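Local coordinates for StiE protein (Stigmatella aurantiaca, PDB 6ECX) that transfers a methyl group from S-adenosylmethionine to an oxygen of a polyketide intermediate, as the O-methyltransferase domain of a modular polyketide synthase, at residues Q216-F221 and K307-L312; S101-L106 and N139-F144; G41-Q44 and G49-W52. All coordinates share one frame; numbering follows the deposited sequence.

From the N terminus the first contact met is contact 3, where 41-44 and 49-52 close a short loop on the way into helix 52-57. Its centre lies about 18 Å from the centre of the chain. Contact 2 follows, setting helix 101-109 beside strand 141-145 at one outer end of the central sheet. Contact 1 comes last and closes the longest loop, 85 residues, bringing helix 298-309 back to helix 214-222 near the other end of that sheet. The three loops run in series, neither crossing nor enclosing one another. Contacts 1 and 2 lie on opposite sides of the chain's centre, with centres about 30 Å apart.

Contact 1 of 3, residues Q216-F221 and K307-L312; sequences QWNKLF and KQFEQL
The ring of Phe-309 points its far end at helix 214-222, where CZ meets CB of Trp-217 at 3.5 Å and CE2 of Phe-221 at 3.8 Å, both approaching obliquely. The Phe-221 ring is nearly parallel to it, with planes at 20°, but the two are slid so far apart that they barely overlap, and their centroids stand 6.0 Å from each other. One face of Phe-221 carries the backbone O of Trp-217, 3.4 Å above the plane of its ring and offset toward the rim. Asn-218 completes the seat: its backbone N lies 3.7 Å from CE2 of Phe-309, and its CB touches the same ring carbon at 3.8 Å. The indole of Trp-217, by contrast, leads away from this site, and its NE1 bonds Phe-194 O.

Helix 214-222 precedes strand 226-233 of the Rossmann-like core, and helix 298-309 is an addition after the antiparallel strand 283-292. Phe-221 and Phe-309 both rest on Phe-288 of that strand.

With CG of Asn-218 anti to its own N (chi1 -167°), the amide extends toward helix 298-309, where ND2 bonds Phe-302 O and OD1 bonds Asn-305 ND2, so that both polar atoms of this buried side chain are engaged by the facing helix.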
# COMPACT_ATOMS: atom_id res chain seq x y z
N GLN A 216 9.14 -15.95 0.72
CA GLN A 216 9.29 -15.22 1.97
C GLN A 216 7.97 -14.65 2.44
O GLN A 216 7.62 -14.80 3.62
CB GLN A 216 10.34 -14.13 1.79
CG GLN A 216 11.74 -14.67 1.84
CD GLN A 216 12.76 -13.60 1.55
OE1 GLN A 216 12.60 -12.81 0.63
NE2 GLN A 216 13.82 -13.56 2.36
N TRP A 217 7.20 -14.03 1.54
CA TRP A 217 5.83 -13.63 1.89
C TRP A 217 5.01 -14.82 2.36
O TRP A 217 4.26 -14.72 3.34
CB TRP A 217 5.12 -12.97 0.71
CG TRP A 217 5.54 -11.55 0.37
CD1 TRP A 217 6.12 -11.13 -0.79
CD2 TRP A 217 5.39 -10.38 1.18
NE1 TRP A 217 6.34 -9.77 -0.75
CE2 TRP A 217 5.91 -9.29 0.45
CE3 TRP A 217 4.88 -10.15 2.46
CZ2 TRP A 217 5.93 -7.99 0.96
CZ3 TRP A 217 4.90 -8.85 2.97
CH2 TRP A 217 5.42 -7.79 2.21
N ASN A 218 5.09 -15.94 1.64
CA ASN A 218 4.36 -17.14 2.00
C ASN A 218 4.69 -17.59 3.43
O ASN A 218 3.80 -17.93 4.21
CB ASN A 218 4.66 -18.26 0.99
CG ASN A 218 3.69 -19.43 1.12
OD1 ASN A 218 2.86 -19.41 2.02
ND2 ASN A 218 3.78 -20.42 0.23
N LYS A 219 5.98 -17.59 3.79
CA LYS A 219 6.34 -18.00 5.15
C LYS A 219 5.69 -17.08 6.18
O LYS A 219 5.18 -17.55 7.20
CB LYS A 219 7.87 -18.01 5.28
CG LYS A 219 8.39 -18.78 6.49
CD LYS A 219 9.89 -18.98 6.38
CE LYS A 219 10.46 -19.67 7.61
NZ LYS A 219 9.82 -20.99 7.84
N LEU A 220 5.69 -15.77 5.91
CA LEU A 220 5.05 -14.83 6.83
C LEU A 220 3.56 -15.10 6.97
O LEU A 220 3.02 -15.07 8.08
CB LEU A 220 5.26 -13.39 6.35
CG LEU A 220 6.69 -12.85 6.48
CD1 LEU A 220 6.79 -11.52 5.75
CD2 LEU A 220 7.02 -12.69 7.95
N PHE A 221 2.87 -15.30 5.84
CA PHE A 221 1.43 -15.56 5.92
C PHE A 221 1.17 -16.87 6.65
O PHE A 221 0.38 -16.92 7.59
CB PHE A 221 0.79 -15.62 4.52
CG PHE A 221 0.82 -14.31 3.75
CD1 PHE A 221 1.21 -13.12 4.36
CD2 PHE A 221 0.46 -14.29 2.41
CE1 PHE A 221 1.24 -11.93 3.63
CE2 PHE A 221 0.49 -13.11 1.67
CZ PHE A 221 0.88 -11.92 2.28
N LYS A 307 0.52 -22.03 -4.49
CA LYS A 307 -0.22 -22.11 -5.75
C LYS A 307 -0.76 -20.74 -6.14
O LYS A 307 -0.67 -20.33 -7.30
CB LYS A 307 -1.33 -23.14 -5.63
CG LYS A 307 -1.91 -23.64 -6.94
CD LYS A 307 -2.93 -24.75 -6.68
CE LYS A 307 -3.72 -25.11 -7.94
NZ LYS A 307 -4.94 -25.92 -7.62
N GLN A 308 -1.30 -20.00 -5.16
CA GLN A 308 -1.89 -18.69 -5.44
C GLN A 308 -0.83 -17.65 -5.81
O GLN A 308 -1.12 -16.72 -6.57
CB GLN A 308 -2.70 -18.24 -4.22
CG GLN A 308 -3.98 -17.50 -4.54
CD GLN A 308 -4.87 -18.25 -5.53
OE1 GLN A 308 -5.11 -19.45 -5.39
NE2 GLN A 308 -5.34 -17.54 -6.55
N PHE A 309 0.38 -17.78 -5.26
CA PHE A 309 1.45 -16.84 -5.60
C PHE A 309 1.94 -17.01 -7.03
O PHE A 309 2.60 -16.11 -7.56
CB PHE A 309 2.64 -17.01 -4.64
CG PHE A 309 2.59 -16.12 -3.42
CD1 PHE A 309 2.73 -14.74 -3.54
CD2 PHE A 309 2.47 -16.68 -2.16
CE1 PHE A 309 2.71 -13.92 -2.41
CE2 PHE A 309 2.45 -15.87 -1.02
CZ PHE A 309 2.58 -14.49 -1.15
N GLU A 310 1.64 -18.14 -7.67
CA GLU A 310 2.03 -18.40 -9.05
C GLU A 310 0.91 -18.08 -10.04
O GLU A 310 1.10 -18.27 -11.24
CB GLU A 310 2.46 -19.86 -9.21
CG GLU A 310 3.53 -20.30 -8.22
CD GLU A 310 3.68 -21.81 -8.16
OE1 GLU A 310 2.82 -22.54 -8.71
OE2 GLU A 310 4.67 -22.28 -7.54
N GLN A 311 -0.24 -17.63 -9.56
CA GLN A 311 -1.36 -17.29 -10.43
C GLN A 311 -1.82 -15.86 -10.18
O GLN A 311 -3.02 -15.59 -10.13
CB GLN A 311 -2.52 -18.26 -10.23
CG GLN A 311 -2.25 -19.61 -10.86
CD GLN A 311 -3.08 -20.70 -10.23
OE1 GLN A 311 -4.00 -20.43 -9.46
NE2 GLN A 311 -2.75 -21.95 -10.55
N LEU A 312 -0.86 -14.93 -10.02
CA LEU A 312 -1.20 -13.52 -9.97
C LEU A 312 -2.01 -13.14 -11.21
O LEU A 312 -1.71 -13.58 -12.32
CB LEU A 312 0.06 -12.66 -9.92
CG LEU A 312 1.13 -12.97 -8.88
CD1 LEU A 312 2.20 -11.91 -8.91
CD2 LEU A 312 0.55 -13.10 -7.48

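Contact 2 of 3, residues S101-L106 and N139-F144; sequences SDLIIL and NRIRIF
Ile-141 is where 139-144 first touches helix 101-106, just after Arg-140, whose guanidinium bonds Gly-107 O and Leu-113 O. The two branches of Ile-141 do different work. Its CG1 arm is anti to the carbonyl carbon (chi1 -58°) and carries CD1 against the helix backbone, 3.5 Å from Leu-103 O and 4.0 Å from Ile-104 CA; its CG2 meets CD1 of Leu-103 at 4.2 Å. Next comes Arg-142, which points away from the helix: its NE forms a salt bridge with Asp-116, and CZ of Phe-144 sits 3.8 Å above the guanidinium plane, offset toward the rim. Ile-143 brings its end back toward the helix, so that its CD1 lies 4.1 Å from the same Leu-103 methyl, CD1, that meets Ile-141. One leucine thus bridges two strand residues. The axes of 101-106 and 141-144 run nearly antiparallel (169°) and approach to 10.0 Å. Such a helix laid against a parallel sheet is characteristic of alpha/beta folds, here the Rossmann-like methyltransferase domain, where helix 101-109 is the beta-alpha-beta connection between strands 91-94 and 114-119 and places Asp-102 against S-adenosylmethionine.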
# COMPACT_ATOMS: atom_id res chain seq x y z
N SER A 101 -6.01 9.40 4.81
CA SER A 101 -7.03 9.48 3.76
C SER A 101 -7.85 8.19 3.66
O SER A 101 -9.08 8.23 3.53
CB SER A 101 -6.36 9.81 2.42
OG SER A 101 -5.69 11.05 2.50
N ASP A 102 -7.18 7.04 3.69
CA ASP A 102 -7.90 5.76 3.57
C ASP A 102 -8.88 5.56 4.72
O ASP A 102 -10.03 5.17 4.50
CB ASP A 102 -6.89 4.62 3.49
CG ASP A 102 -6.17 4.58 2.16
OD1 ASP A 102 -6.85 4.55 1.11
OD2 ASP A 102 -4.92 4.58 2.16
N LEU A 103 -8.45 5.85 5.95
CA LEU A 103 -9.35 5.73 7.10
C LEU A 103 -10.50 6.71 7.01
O LEU A 103 -11.64 6.38 7.33
CB LEU A 103 -8.59 5.95 8.40
CG LEU A 103 -7.57 4.88 8.78
CD1 LEU A 103 -6.80 5.30 10.03
CD2 LEU A 103 -8.25 3.55 8.99
N ILE A 104 -10.20 7.95 6.62
CA ILE A 104 -11.24 8.98 6.57
C ILE A 104 -12.27 8.65 5.50
O ILE A 104 -13.49 8.78 5.71
CB ILE A 104 -10.59 10.35 6.34
CG1 ILE A 104 -9.87 10.82 7.63
CG2 ILE A 104 -11.63 11.35 5.83
CD1 ILE A 104 -9.00 12.04 7.43
N ILE A 105 -11.81 8.25 4.31
CA ILE A 105 -12.73 7.90 3.23
C ILE A 105 -13.62 6.73 3.65
O ILE A 105 -14.84 6.75 3.43
CB ILE A 105 -11.94 7.59 1.95
CG1 ILE A 105 -11.35 8.88 1.37
CG2 ILE A 105 -12.82 6.87 0.92
CD1 ILE A 105 -10.34 8.63 0.27
N LEU A 106 -13.03 5.70 4.26
CA LEU A 106 -13.82 4.58 4.74
C LEU A 106 -14.83 5.04 5.79
O LEU A 106 -16.01 4.68 5.73
CB LEU A 106 -12.90 3.50 5.31
CG LEU A 106 -12.07 2.75 4.25
CD1 LEU A 106 -11.07 1.82 4.91
CD2 LEU A 106 -12.98 1.94 3.32
N ASN A 139 -15.08 10.28 16.83
CA ASN A 139 -15.69 9.24 17.65
C ASN A 139 -15.51 7.86 17.06
O ASN A 139 -15.68 6.88 17.79
CB ASN A 139 -17.17 9.54 17.86
CG ASN A 139 -17.38 10.90 18.43
OD1 ASN A 139 -18.06 11.75 17.84
ND2 ASN A 139 -16.76 11.13 19.57
N ARG A 140 -15.15 7.76 15.78
CA ARG A 140 -14.96 6.47 15.15
C ARG A 140 -13.54 6.18 14.69
O ARG A 140 -13.24 5.02 14.40
CB ARG A 140 -15.91 6.31 13.96
CG ARG A 140 -17.37 6.63 14.32
CD ARG A 140 -18.33 6.06 13.30
NE ARG A 140 -18.58 6.99 12.21
CZ ARG A 140 -18.19 6.82 10.95
NH1 ARG A 140 -18.48 7.76 10.06
NH2 ARG A 140 -17.51 5.73 10.59
N ILE A 141 -12.65 7.18 14.61
CA ILE A 141 -11.28 6.96 14.14
C ILE A 141 -10.31 7.39 15.24
O ILE A 141 -10.34 8.54 15.69
CB ILE A 141 -11.00 7.73 12.84
CG1 ILE A 141 -11.98 7.33 11.75
CG2 ILE A 141 -9.55 7.51 12.35
CD1 ILE A 141 -11.70 7.99 10.43
N ARG A 142 -9.43 6.47 15.66
CA ARG A 142 -8.35 6.82 16.58
C ARG A 142 -7.01 6.69 15.87
O ARG A 142 -6.80 5.76 15.07
CB ARG A 142 -8.35 5.94 17.84
CG ARG A 142 -9.63 5.97 18.65
CD ARG A 142 -9.52 4.99 19.81
NE ARG A 142 -9.28 3.62 19.36
CZ ARG A 142 -9.03 2.61 20.19
NH1 ARG A 142 -8.99 2.84 21.49
NH2 ARG A 142 -8.84 1.38 19.73
N ILE A 143 -6.11 7.62 16.16
CA ILE A 143 -4.77 7.68 15.58
C ILE A 143 -3.75 7.52 16.69
O ILE A 143 -3.88 8.12 17.76
CB ILE A 143 -4.54 9.01 14.83
CG1 ILE A 143 -5.65 9.24 13.79
CG2 ILE A 143 -3.16 9.02 14.18
CD1 ILE A 143 -5.62 8.21 12.65
N PHE A 144 -2.71 6.72 16.43
CA PHE A 144 -1.65 6.54 17.41
C PHE A 144 -0.30 6.62 16.71
O PHE A 144 -0.13 6.07 15.61
CB PHE A 144 -1.74 5.18 18.12
CG PHE A 144 -3.06 4.92 18.81
CD1 PHE A 144 -4.14 4.38 18.10
CD2 PHE A 144 -3.21 5.17 20.16
CE1 PHE A 144 -5.34 4.11 18.74
CE2 PHE A 144 -4.41 4.91 20.81
CZ PHE A 144 -5.48 4.38 20.10

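Contact 3 of 3, residues G41-Q44 and G49-W52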
# COMPACT_ATOMS: atom_id res chain seq x y z
N GLY A 41 -0.88 5.77 -8.64
CA GLY A 41 -1.76 4.70 -9.08
C GLY A 41 -1.81 4.13 -10.49
O GLY A 41 -0.82 4.11 -11.22
N VAL A 42 -3.00 3.64 -10.85
CA VAL A 42 -3.19 2.74 -11.98
C VAL A 42 -3.53 3.56 -13.22
O VAL A 42 -4.63 4.11 -13.34
CB VAL A 42 -4.28 1.70 -11.67
CG1 VAL A 42 -4.71 0.94 -12.92
CG2 VAL A 42 -3.80 0.73 -10.60
N PHE A 43 -2.58 3.65 -14.14
CA PHE A 43 -2.82 4.17 -15.49
C PHE A 43 -3.06 2.98 -16.40
O PHE A 43 -2.15 2.19 -16.65
CB PHE A 43 -1.63 5.00 -15.99
CG PHE A 43 -1.66 6.45 -15.56
CD1 PHE A 43 -1.92 6.81 -14.25
CD2 PHE A 43 -1.37 7.46 -16.47
CE1 PHE A 43 -1.93 8.14 -13.86
CE2 PHE A 43 -1.38 8.79 -16.08
CZ PHE A 43 -1.66 9.13 -14.78
N GLN A 44 -4.30 2.84 -16.89
CA GLN A 44 -4.61 1.72 -17.77
C GLN A 44 -3.76 1.77 -19.04
O GLN A 44 -3.34 0.73 -19.57
CB GLN A 44 -6.10 1.69 -18.12
CG GLN A 44 -7.04 1.61 -16.92
CD GLN A 44 -7.49 2.98 -16.42
OE1 GLN A 44 -6.83 3.99 -16.66
NE2 GLN A 44 -8.62 3.01 -15.72
N GLY A 49 2.16 13.11 -22.53
CA GLY A 49 2.26 14.40 -21.91
C GLY A 49 1.97 14.44 -20.42
O GLY A 49 2.26 15.46 -19.78
N PHE A 50 1.41 13.39 -19.83
CA PHE A 50 1.27 13.39 -18.38
C PHE A 50 2.63 13.19 -17.73
O PHE A 50 3.42 12.35 -18.16
CB PHE A 50 0.31 12.32 -17.89
CG PHE A 50 0.33 12.14 -16.39
CD1 PHE A 50 -0.41 12.97 -15.57
CD2 PHE A 50 1.12 11.17 -15.80
CE1 PHE A 50 -0.38 12.81 -14.19
CE2 PHE A 50 1.16 11.01 -14.42
CZ PHE A 50 0.41 11.84 -13.62
N SER A 51 2.88 13.96 -16.69
CA SER A 51 4.15 13.93 -15.97
C SER A 51 3.83 13.76 -14.49
O SER A 51 3.40 14.71 -13.83
CB SER A 51 4.96 15.19 -16.22
OG SER A 51 6.03 15.26 -15.31
N TRP A 52 4.02 12.54 -13.99
CA TRP A 52 3.86 12.30 -12.57
C TRP A 52 4.79 13.20 -11.76
O TRP A 52 4.42 13.72 -10.70
CB TRP A 52 4.12 10.83 -12.27
CG TRP A 52 3.99 10.48 -10.84
CD1 TRP A 52 2.84 10.21 -10.16
CD2 TRP A 52 5.05 10.37 -9.88
NE1 TRP A 52 3.12 9.93 -8.84
CE2 TRP A 52 4.47 10.03 -8.65
CE3 TRP A 52 6.44 10.53 -9.96
CZ2 TRP A 52 5.23 9.84 -7.49
CZ3 TRP A 52 7.20 10.35 -8.80
CH2 TRP A 52 6.59 10.00 -7.59
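Phe-43 and Phe-50 meet ring to ring across a short loop, with planes inclined at 45° and centroids 4.7 Å apart, an oblique arrangement. The pair is unsymmetrical. Phe-43 presents its CE2-CZ bond, while Phe-50 offers a face: CZ of Phe-43 stands 3.4 Å above the plane of the Phe-50 ring, displaced toward its rim on the CE2 side. The CD2 atom of Phe-50 is nearly as close to the neighbouring atom, 3.5 Å from CE2 of Phe-43, and every other carbon of the Phe-50 ring also lies near CZ or CE2 of Phe-43.

The side chains have to span a real gap, since the CA atoms of Phe-43 and Phe-50 are 10.5 Å apart. Phe-50 reaches across with CG swung anti to its N (chi1 170°), whereas in Phe-43 CG lies opposite the carbonyl carbon, which turns the ring toward 49-52.

Phe-43 is tied to helix 235-242 through a backbone bond with Glu-237 and through its O, which accepts from Asn-240 ND2, while Ser-51 starts helix 52-57 as its N-cap, its OG bonding Arg-54 N. Phe-43 also packs on Ala-72 of helix 64-80.

Between the two rings themselves the contact is apolar, carbon to carbon, without a hydrogen bond to fix the angle. Close carbon contact holds the rings, with Arg-68 of helix 64-80 adding a cation-pi interaction to Phe-43, and the tilt probably reflects the packing around them.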